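PDB 7CDH: isoaspartyl dipeptidase from Fervidobacterium islandicum, which probably hydrolyses beta-aspartyl (isoaspartyl) dipeptides at a two-zinc centre, as a metallopeptidase of the amidohydrolase family linked to protein repair. Local coordinates for residues M1-N7 and H43-N49; G17-V21 and G31-N35. One frame throughout, in Å; residues are numbered along the deposited sequence.

Overall arrangement
From the N terminus, strand 2-6 opens a small mixed sheet and leads into strand 8-11, which belongs to a second sheet. The chain then returns through strands 19-23 and 27-31, and interaction 2 joins the start of the first to the end of the second, closing a short loop. After a further excursion, strand 43-47 comes alongside strand 2-6 and interaction 1 closes the longer loop, within which interaction 2 lies entirely. Their centres are about 11 Å apart. Strands 2-6 and 19-23 are neighbours, so the two contacts together span the sheet in the order 27-31, 19-23, 2-6, 43-47.

Interaction 1. Residues M1-N7 and H43-N49; sequences MIKIIKN and HEIYDAN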
ATOM      1  N   MET A   1       5.010 -50.924   1.564  1.00 73.58           N
ATOM      2  CA  MET A   1       4.664 -52.356   1.325  1.00 72.37           C
ATOM      3  C   MET A   1       3.920 -52.547  -0.009  1.00 69.35           C
ATOM      4  O   MET A   1       2.893 -51.889  -0.262  1.00 65.48           O
ATOM      5  CB  MET A   1       3.788 -52.905   2.447  1.00 77.31           C
ATOM      6  CG  MET A   1       3.409 -54.345   2.228  1.00 86.03           C
ATOM      7  SD  MET A   1       3.202 -55.244   3.780  1.00109.65           S
ATOM      8  CE  MET A   1       1.909 -54.265   4.551  1.00102.09           C
ATOM      9  N   ILE A   2       4.404 -53.486  -0.815  1.00 66.19           N
ATOM     10  CA  ILE A   2       3.730 -53.971  -2.048  1.00 58.47           C
ATOM     11  C   ILE A   2       2.518 -54.804  -1.648  1.00 52.86           C
ATOM     12  O   ILE A   2       2.647 -55.569  -0.693  1.00 47.70           O
ATOM     13  CB  ILE A   2       4.725 -54.757  -2.907  1.00 63.21           C
ATOM     14  CG1 ILE A   2       5.628 -53.771  -3.649  1.00 67.08           C
ATOM     15  CG2 ILE A   2       3.994 -55.696  -3.851  1.00 64.11           C
ATOM     16  CD1 ILE A   2       6.722 -54.423  -4.427  1.00 77.52           C
ATOM     17  N   LYS A   3       1.379 -54.612  -2.321  1.00 47.60           N
ATOM     18  CA  LYS A   3       0.125 -55.341  -2.021  1.00 44.97           C
ATOM     19  C   LYS A   3      -0.439 -55.867  -3.326  1.00 47.66           C
ATOM     20  O   LYS A   3      -0.069 -55.318  -4.400  1.00 51.31           O
ATOM     21  CB  LYS A   3      -0.926 -54.456  -1.356  1.00 51.35           C
ATOM     22  CG  LYS A   3      -0.430 -53.636  -0.179  1.00 56.55           C
ATOM     23  CD  LYS A   3      -1.552 -52.938   0.569  1.00 60.37           C
ATOM     24  CE  LYS A   3      -1.074 -52.041   1.700  1.00 57.13           C
ATOM     25  NZ  LYS A   3       0.203 -51.379   1.366  1.00 58.48           N
ATOM     26  N   ILE A   4      -1.298 -56.882  -3.215  1.00 50.25           N
ATOM     27  CA  ILE A   4      -1.983 -57.546  -4.359  1.00 53.02           C
ATOM     28  C   ILE A   4      -3.431 -57.743  -3.964  1.00 47.43           C
ATOM     29  O   ILE A   4      -3.644 -58.411  -2.931  1.00 48.48           O
ATOM     30  CB  ILE A   4      -1.384 -58.926  -4.707  1.00 63.10           C
ATOM     31  CG1 ILE A   4       0.083 -58.849  -5.124  1.00 64.74           C
ATOM     32  CG2 ILE A   4      -2.226 -59.610  -5.774  1.00 67.04           C
ATOM     33  CD1 ILE A   4       1.024 -59.093  -3.985  1.00 66.68           C
ATOM     34  N   ILE A   5      -4.356 -57.294  -4.812  1.00 43.84           N
ATOM     35  CA  ILE A   5      -5.807 -57.630  -4.676  1.00 50.31           C
ATOM     36  C   ILE A   5      -6.130 -58.756  -5.673  1.00 53.29           C
ATOM     37  O   ILE A   5      -5.823 -58.621  -6.898  1.00 43.83           O
ATOM     38  CB  ILE A   5      -6.698 -56.381  -4.850  1.00 50.50           C
ATOM     39  CG1 ILE A   5      -6.456 -55.362  -3.736  1.00 51.77           C
ATOM     40  CG2 ILE A   5      -8.171 -56.750  -4.932  1.00 48.96           C
ATOM     41  CD1 ILE A   5      -6.857 -53.968  -4.116  1.00 52.64           C
ATOM     42  N   LYS A   6      -6.657 -59.860  -5.138  1.00 57.02           N
ATOM     43  CA  LYS A   6      -6.948 -61.100  -5.899  1.00 57.32           C
ATOM     44  C   LYS A   6      -8.462 -61.250  -5.995  1.00 51.49           C
ATOM     45  O   LYS A   6      -9.141 -60.887  -5.021  1.00 55.40           O
ATOM     46  CB  LYS A   6      -6.310 -62.321  -5.223  1.00 66.55           C
ATOM     47  CG  LYS A   6      -4.809 -62.449  -5.442  1.00 78.07           C
ATOM     48  CD  LYS A   6      -4.207 -63.780  -5.012  1.00 87.58           C
ATOM     49  CE  LYS A   6      -2.844 -64.037  -5.631  1.00 93.28           C
ATOM     50  NZ  LYS A   6      -2.957 -64.770  -6.915  1.00 99.95           N
ATOM     51  N   ASN A   7      -8.950 -61.756  -7.133  1.00 50.26           N
ATOM     52  CA  ASN A   7     -10.289 -62.398  -7.268  1.00 49.69           C
ATOM     53  C   ASN A   7     -11.404 -61.369  -7.404  1.00 47.77           C
ATOM     54  O   ASN A   7     -12.558 -61.766  -7.189  1.00 52.54           O
ATOM     55  CB  ASN A   7     -10.673 -63.284  -6.071  1.00 47.85           C
ATOM     56  CG  ASN A   7      -9.748 -64.468  -5.881  1.00 49.38           C
ATOM     57  OD1 ASN A   7      -9.076 -64.869  -6.832  1.00 44.41           O
ATOM     58  ND2 ASN A   7      -9.733 -65.035  -4.674  1.00 46.17           N
ATOM     59  N   HIS A  43       5.002 -58.442   1.626  1.00 97.64           N
ATOM     60  CA  HIS A  43       3.917 -58.170   0.653  1.00 91.79           C
ATOM     61  C   HIS A  43       2.589 -58.574   1.296  1.00 86.59           C
ATOM     62  O   HIS A  43       2.578 -59.542   2.067  1.00 89.76           O
ATOM     63  CB  HIS A  43       4.209 -58.880  -0.681  1.00 91.06           C
ATOM     64  CG  HIS A  43       3.967 -60.352  -0.660  1.00 95.28           C
ATOM     65  ND1 HIS A  43       4.090 -61.114   0.491  1.00 94.56           N
ATOM     66  CD2 HIS A  43       3.621 -61.206  -1.645  1.00 94.68           C
ATOM     67  CE1 HIS A  43       3.801 -62.368   0.220  1.00 95.21           C
ATOM     68  NE2 HIS A  43       3.512 -62.450  -1.083  1.00100.46           N
ATOM     69  N   GLU A  44       1.528 -57.819   1.026  1.00 79.45           N
ATOM     70  CA  GLU A  44       0.182 -58.059   1.589  1.00 71.68           C
ATOM     71  C   GLU A  44      -0.699 -58.579   0.448  1.00 65.97           C
ATOM     72  O   GLU A  44      -0.507 -58.139  -0.696  1.00 67.85           O
ATOM     73  CB  GLU A  44      -0.335 -56.774   2.240  1.00 76.81           C
ATOM     74  CG  GLU A  44      -1.765 -56.885   2.741  1.00 83.97           C
ATOM     75  CD  GLU A  44      -2.270 -55.753   3.619  1.00 89.19           C
ATOM     76  OE1 GLU A  44      -3.466 -55.803   3.968  1.00 92.26           O
ATOM     77  OE2 GLU A  44      -1.477 -54.833   3.961  1.00 89.60           O
ATOM     78  N   ILE A  45      -1.614 -59.496   0.753  1.00 56.90           N
ATOM     79  CA  ILE A  45      -2.603 -60.047  -0.214  1.00 55.21           C
ATOM     80  C   ILE A  45      -4.005 -59.782   0.331  1.00 49.84           C
ATOM     81  O   ILE A  45      -4.211 -59.978   1.533  1.00 55.65           O
ATOM     82  CB  ILE A  45      -2.338 -61.549  -0.429  1.00 58.19           C
ATOM     83  CG1 ILE A  45      -0.974 -61.756  -1.102  1.00 58.99           C
ATOM     84  CG2 ILE A  45      -3.484 -62.190  -1.204  1.00 58.29           C
ATOM     85  CD1 ILE A  45      -0.716 -63.150  -1.642  1.00 61.11           C
ATOM     86  N   TYR A  46      -4.934 -59.346  -0.512  1.00 46.11           N
ATOM     87  CA  TYR A  46      -6.349 -59.126  -0.114  1.00 49.04           C
ATOM     88  C   TYR A  46      -7.254 -59.928  -1.059  1.00 57.26           C
ATOM     89  O   TYR A  46      -7.155 -59.806  -2.313  1.00 54.64           O
ATOM     90  CB  TYR A  46      -6.649 -57.627  -0.057  1.00 48.31           C
ATOM     91  CG  TYR A  46      -8.054 -57.268   0.350  1.00 43.91           C
ATOM     92  CD1 TYR A  46      -8.430 -57.221   1.677  1.00 46.40           C
ATOM     93  CD2 TYR A  46      -9.001 -56.923  -0.595  1.00 43.46           C
ATOM     94  CE1 TYR A  46      -9.721 -56.884   2.058  1.00 46.43           C
ATOM     95  CE2 TYR A  46     -10.294 -56.579  -0.231  1.00 44.04           C
ATOM     96  CZ  TYR A  46     -10.664 -56.559   1.102  1.00 47.58           C
ATOM     97  OH  TYR A  46     -11.949 -56.220   1.449  1.00 50.78           O
ATOM     98  N   ASP A  47      -8.066 -60.791  -0.447  1.00 64.23           N
ATOM     99  CA  ASP A  47      -9.042 -61.676  -1.123  1.00 61.44           C
ATOM    100  C   ASP A  47     -10.301 -60.862  -1.357  1.00 53.94           C
ATOM    101  O   ASP A  47     -11.135 -60.733  -0.425  1.00 49.44           O
ATOM    102  CB  ASP A  47      -9.376 -62.926  -0.299  1.00 69.73           C
ATOM    103  CG  ASP A  47      -9.950 -64.071  -1.127  1.00 69.98           C
ATOM    104  OD1 ASP A  47     -10.733 -63.791  -2.062  1.00 57.06           O
ATOM    105  OD2 ASP A  47      -9.583 -65.237  -0.843  1.00 77.94           O
ATOM    106  N   ALA A  48     -10.458 -60.373  -2.574  1.00 50.27           N
ATOM    107  CA  ALA A  48     -11.605 -59.517  -2.930  1.00 51.31           C
ATOM    108  C   ALA A  48     -12.653 -60.339  -3.673  1.00 52.19           C
ATOM    109  O   ALA A  48     -13.404 -59.735  -4.433  1.00 51.81           O
ATOM    110  CB  ALA A  48     -11.116 -58.351  -3.745  1.00 56.01           C
ATOM    111  N   ASN A  49     -12.741 -61.650  -3.434  1.00 58.28           N
ATOM    112  CA  ASN A  49     -13.775 -62.502  -4.081  1.00 56.71           C
ATOM    113  C   ASN A  49     -15.143 -62.033  -3.576  1.00 52.05           C
ATOM    114  O   ASN A  49     -15.277 -61.768  -2.360  1.00 57.27           O
ATOM    115  CB  ASN A  49     -13.540 -64.003  -3.864  1.00 66.25           C
ATOM    116  CG  ASN A  49     -14.710 -64.826  -4.358  1.00 64.90           C
ATOM    117  OD1 ASN A  49     -14.977 -64.904  -5.566  1.00 57.48           O
ATOM    118  ND2 ASN A  49     -15.477 -65.352  -3.417  1.00 60.57           N
TER
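Strands 2-6 and 43-47 form the parallel pair at one side of the small N-terminal beta-sheet, with Ile-4 opposite Ile-45 and Ile-5 opposite Tyr-46. Their axes run 4.6 Å apart at closest approach, 17° from exactly parallel. Ile-4 is gripped from both ends: its N donates to Glu-44 O (2.9 Å), and its O accepts from Tyr-46 N. The pattern continues from Lys-6 N to Tyr-46 O, nearly straight at 176°, and closes with Ala-48 N on Lys-6 O at 2.8 Å.

One face carries Lys-3, Glu-44, Ile-5 and Tyr-46. The stems of Lys-3 and Glu-44 run side by side in the same direction, but the carboxylate pairs through OE1 with Lys-376. Across this glutamate lies Met-1, bent so that CE rests 3.5 Å from Glu-44 OE2. Further along, Ile-5 CG2, anti to the backbone N, meets Ala-48 CB at 3.6 Å. Tyr-46 sends its hydroxyl to Asp-377 and Ser-366. On the other face, Ile-4 CD1 approaches His-43 CD2 obliquely (4.1 Å) and also borders Ile-45.

Where the chain turns a corner at Asn-7, Asp-47 OD1 takes two N-H groups. Asn-7 ND2 lies 3.1 Å from Asp-47 OD1, above the carboxylate plane, with the oxygen close to the amide's own plane. Asp-47 OD1 offers its anti lone pair to the backbone N of Asn-49, making an Asx turn. Asp-47 CG lies anti to its N (chi1 -159°), which brings the carboxylate over to Asn-7.

Backbone bonds thus set the register, while one carboxylate oxygen ties the two segments together as they leave the sheet; with two donors on it, Asp-47 would be expected to favour the charged form.

Interaction 2. Residues G17-V21 and G31-N35; sequences GKKDV and GEGVN
Asp-20 and Gly-31 face each other as an antiparallel hydrogen-bonded pair, their CA atoms 5.3 Å apart, with Asp-20 N donating to Gly-31 O and Gly-31 N returning a bond to Asp-20 O. The bond from Gly-31 N to Asp-20 O is 2.9 Å long and lies in the carbonyl plane of Asp-20, whereas the first reaches Gly-31 O tilted 24° from its carbonyl plane.

Beyond this pair the chain from Gly-31 bends past the Asp-20 carboxylate. With CG set beside the backbone N (chi1 -82°), Asp-20 brings OD2 to the CA of Gly-33. The two oxygens of the carboxylate are engaged by Lys-6, on the neighbouring strand, and Asn-7 just after it: OD1 accepts from Asn-7 N, and OD2 forms a salt bridge with Lys-6. The carboxylate thus bonds to Lys-6 and Asn-7 while lying against Gly-33.

Lys-19 folds back at chi2, which lays its CD over the backbone of Gly-31, 3.9 Å from the CA. Its ammonium end then travels alongside the Glu-32 side chain, and NZ makes a long salt bridge with Glu-32 OE2 at 3.7 Å. A water accepts from Gly-33 N at 3.2 Å and bonds weakly to Lys-18 O.

Two antiparallel strands in sequence, joined by a short turn and paired at the end far from that turn, make a beta-hairpin, here of strands 19-23 and 27-31 at one side of the small N-terminal sheet.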
ATOM      1  N   GLY A  17     -13.077 -57.743 -16.382  1.00 40.01           N
ATOM      2  CA  GLY A  17     -13.408 -58.987 -15.663  1.00 45.02           C
ATOM      3  C   GLY A  17     -12.399 -59.360 -14.604  1.00 46.30           C
ATOM      4  O   GLY A  17     -11.787 -58.452 -14.048  1.00 53.67           O
ATOM      5  N   LYS A  18     -12.294 -60.654 -14.279  1.00 50.38           N
ATOM      6  CA  LYS A  18     -11.508 -61.156 -13.121  1.00 54.60           C
ATOM      7  C   LYS A  18     -10.015 -60.951 -13.407  1.00 56.09           C
ATOM      8  O   LYS A  18      -9.484 -61.584 -14.346  1.00 54.09           O
ATOM      9  CB  LYS A  18     -11.900 -62.588 -12.750  1.00 62.12           C
ATOM     10  CG  LYS A  18     -12.925 -62.678 -11.620  1.00 69.68           C
ATOM     11  CD  LYS A  18     -13.056 -64.044 -10.990  1.00 77.22           C
ATOM     12  CE  LYS A  18     -13.749 -65.026 -11.914  1.00 84.65           C
ATOM     13  NZ  LYS A  18     -13.369 -66.428 -11.620  1.00 87.22           N
ATOM     14  N   LYS A  19      -9.395 -60.016 -12.678  1.00 52.31           N
ATOM     15  CA  LYS A  19      -7.967 -59.654 -12.840  1.00 48.16           C
ATOM     16  C   LYS A  19      -7.372 -59.378 -11.468  1.00 42.78           C
ATOM     17  O   LYS A  19      -8.111 -59.094 -10.551  1.00 48.39           O
ATOM     18  CB  LYS A  19      -7.780 -58.444 -13.752  1.00 50.03           C
ATOM     19  CG  LYS A  19      -8.206 -58.637 -15.196  1.00 55.48           C
ATOM     20  CD  LYS A  19      -7.120 -59.118 -16.109  1.00 59.69           C
ATOM     21  CE  LYS A  19      -7.608 -59.350 -17.526  1.00 60.38           C
ATOM     22  NZ  LYS A  19      -7.764 -60.800 -17.796  1.00 67.22           N
ATOM     23  N   ASP A  20      -6.063 -59.500 -11.363  1.00 48.89           N
ATOM     24  CA  ASP A  20      -5.289 -59.313 -10.116  1.00 55.60           C
ATOM     25  C   ASP A  20      -4.496 -58.006 -10.265  1.00 50.88           C
ATOM     26  O   ASP A  20      -4.000 -57.748 -11.389  1.00 48.99           O
ATOM     27  CB  ASP A  20      -4.454 -60.565  -9.842  1.00 56.67           C
ATOM     28  CG  ASP A  20      -5.245 -61.686  -9.174  1.00 70.30           C
ATOM     29  OD1 ASP A  20      -6.526 -61.561  -9.090  1.00 63.05           O
ATOM     30  OD2 ASP A  20      -4.582 -62.675  -8.713  1.00 72.29           O
ATOM     31  N   VAL A  21      -4.444 -57.211  -9.190  1.00 48.04           N
ATOM     32  CA  VAL A  21      -3.809 -55.859  -9.172  1.00 51.61           C
ATOM     33  C   VAL A  21      -2.706 -55.827  -8.119  1.00 46.53           C
ATOM     34  O   VAL A  21      -3.010 -56.098  -6.934  1.00 40.49           O
ATOM     35  CB  VAL A  21      -4.818 -54.718  -8.937  1.00 52.90           C
ATOM     36  CG1 VAL A  21      -4.152 -53.391  -9.228  1.00 55.60           C
ATOM     37  CG2 VAL A  21      -6.078 -54.849  -9.785  1.00 54.21           C
ATOM     38  N   GLY A  31      -3.328 -58.062 -14.225  1.00 59.33           N
ATOM     39  CA  GLY A  31      -3.353 -59.276 -15.063  1.00 66.20           C
ATOM     40  C   GLY A  31      -3.950 -60.474 -14.363  1.00 68.35           C
ATOM     41  O   GLY A  31      -4.376 -60.337 -13.207  1.00 61.35           O
ATOM     42  N   GLU A  32      -3.914 -61.624 -15.039  1.00 85.94           N
ATOM     43  CA  GLU A  32      -4.495 -62.919 -14.585  1.00 89.09           C
ATOM     44  C   GLU A  32      -3.754 -63.365 -13.318  1.00 78.77           C
ATOM     45  O   GLU A  32      -2.550 -63.046 -13.193  1.00 64.07           O
ATOM     46  CB  GLU A  32      -4.421 -63.951 -15.717  1.00100.18           C
ATOM     47  CG  GLU A  32      -5.045 -63.470 -17.027  1.00116.58           C
ATOM     48  CD  GLU A  32      -4.117 -62.725 -17.986  1.00133.06           C
ATOM     49  OE1 GLU A  32      -3.326 -63.403 -18.674  1.00134.46           O
ATOM     50  OE2 GLU A  32      -4.179 -61.466 -18.048  1.00127.17           O
ATOM     51  N   GLY A  33      -4.460 -64.032 -12.400  1.00 81.22           N
ATOM     52  CA  GLY A  33      -3.901 -64.509 -11.120  1.00 92.09           C
ATOM     53  C   GLY A  33      -2.646 -65.336 -11.340  1.00105.11           C
ATOM     54  O   GLY A  33      -2.695 -66.260 -12.171  1.00118.64           O
ATOM     55  N   VAL A  34      -1.567 -65.021 -10.618  1.00116.26           N
ATOM     56  CA  VAL A  34      -0.215 -65.647 -10.770  1.00133.02           C
ATOM     57  C   VAL A  34      -0.285 -67.177 -10.590  1.00152.57           C
ATOM     58  O   VAL A  34       0.034 -67.887 -11.570  1.00152.76           O
ATOM     59  CB  VAL A  34       0.826 -64.989  -9.838  1.00130.08           C
ATOM     60  CG1 VAL A  34       1.353 -63.715 -10.460  1.00123.20           C
ATOM     61  CG2 VAL A  34       0.304 -64.702  -8.438  1.00130.09           C
ATOM     62  N   ASN A  35      -0.669 -67.669  -9.402  1.00162.13           N
ATOM     63  CA  ASN A  35      -0.768 -69.116  -9.041  1.00156.34           C
ATOM     64  C   ASN A  35       0.628 -69.739  -8.824  1.00153.67           C
ATOM     65  O   ASN A  35       0.696 -70.982  -8.761  1.00151.92           O
ATOM     66  CB  ASN A  35      -1.564 -69.937 -10.068  1.00156.95           C
ATOM     67  CG  ASN A  35      -3.003 -69.492 -10.242  1.00151.07           C
ATOM     68  OD1 ASN A  35      -3.753 -69.410  -9.272  1.00155.37           O
ATOM     69  ND2 ASN A  35      -3.412 -69.237 -11.475  1.00140.30           N
TER
HETATM   70  O   HOH W   1      -7.665 -64.180 -12.863  1.00 71.74           O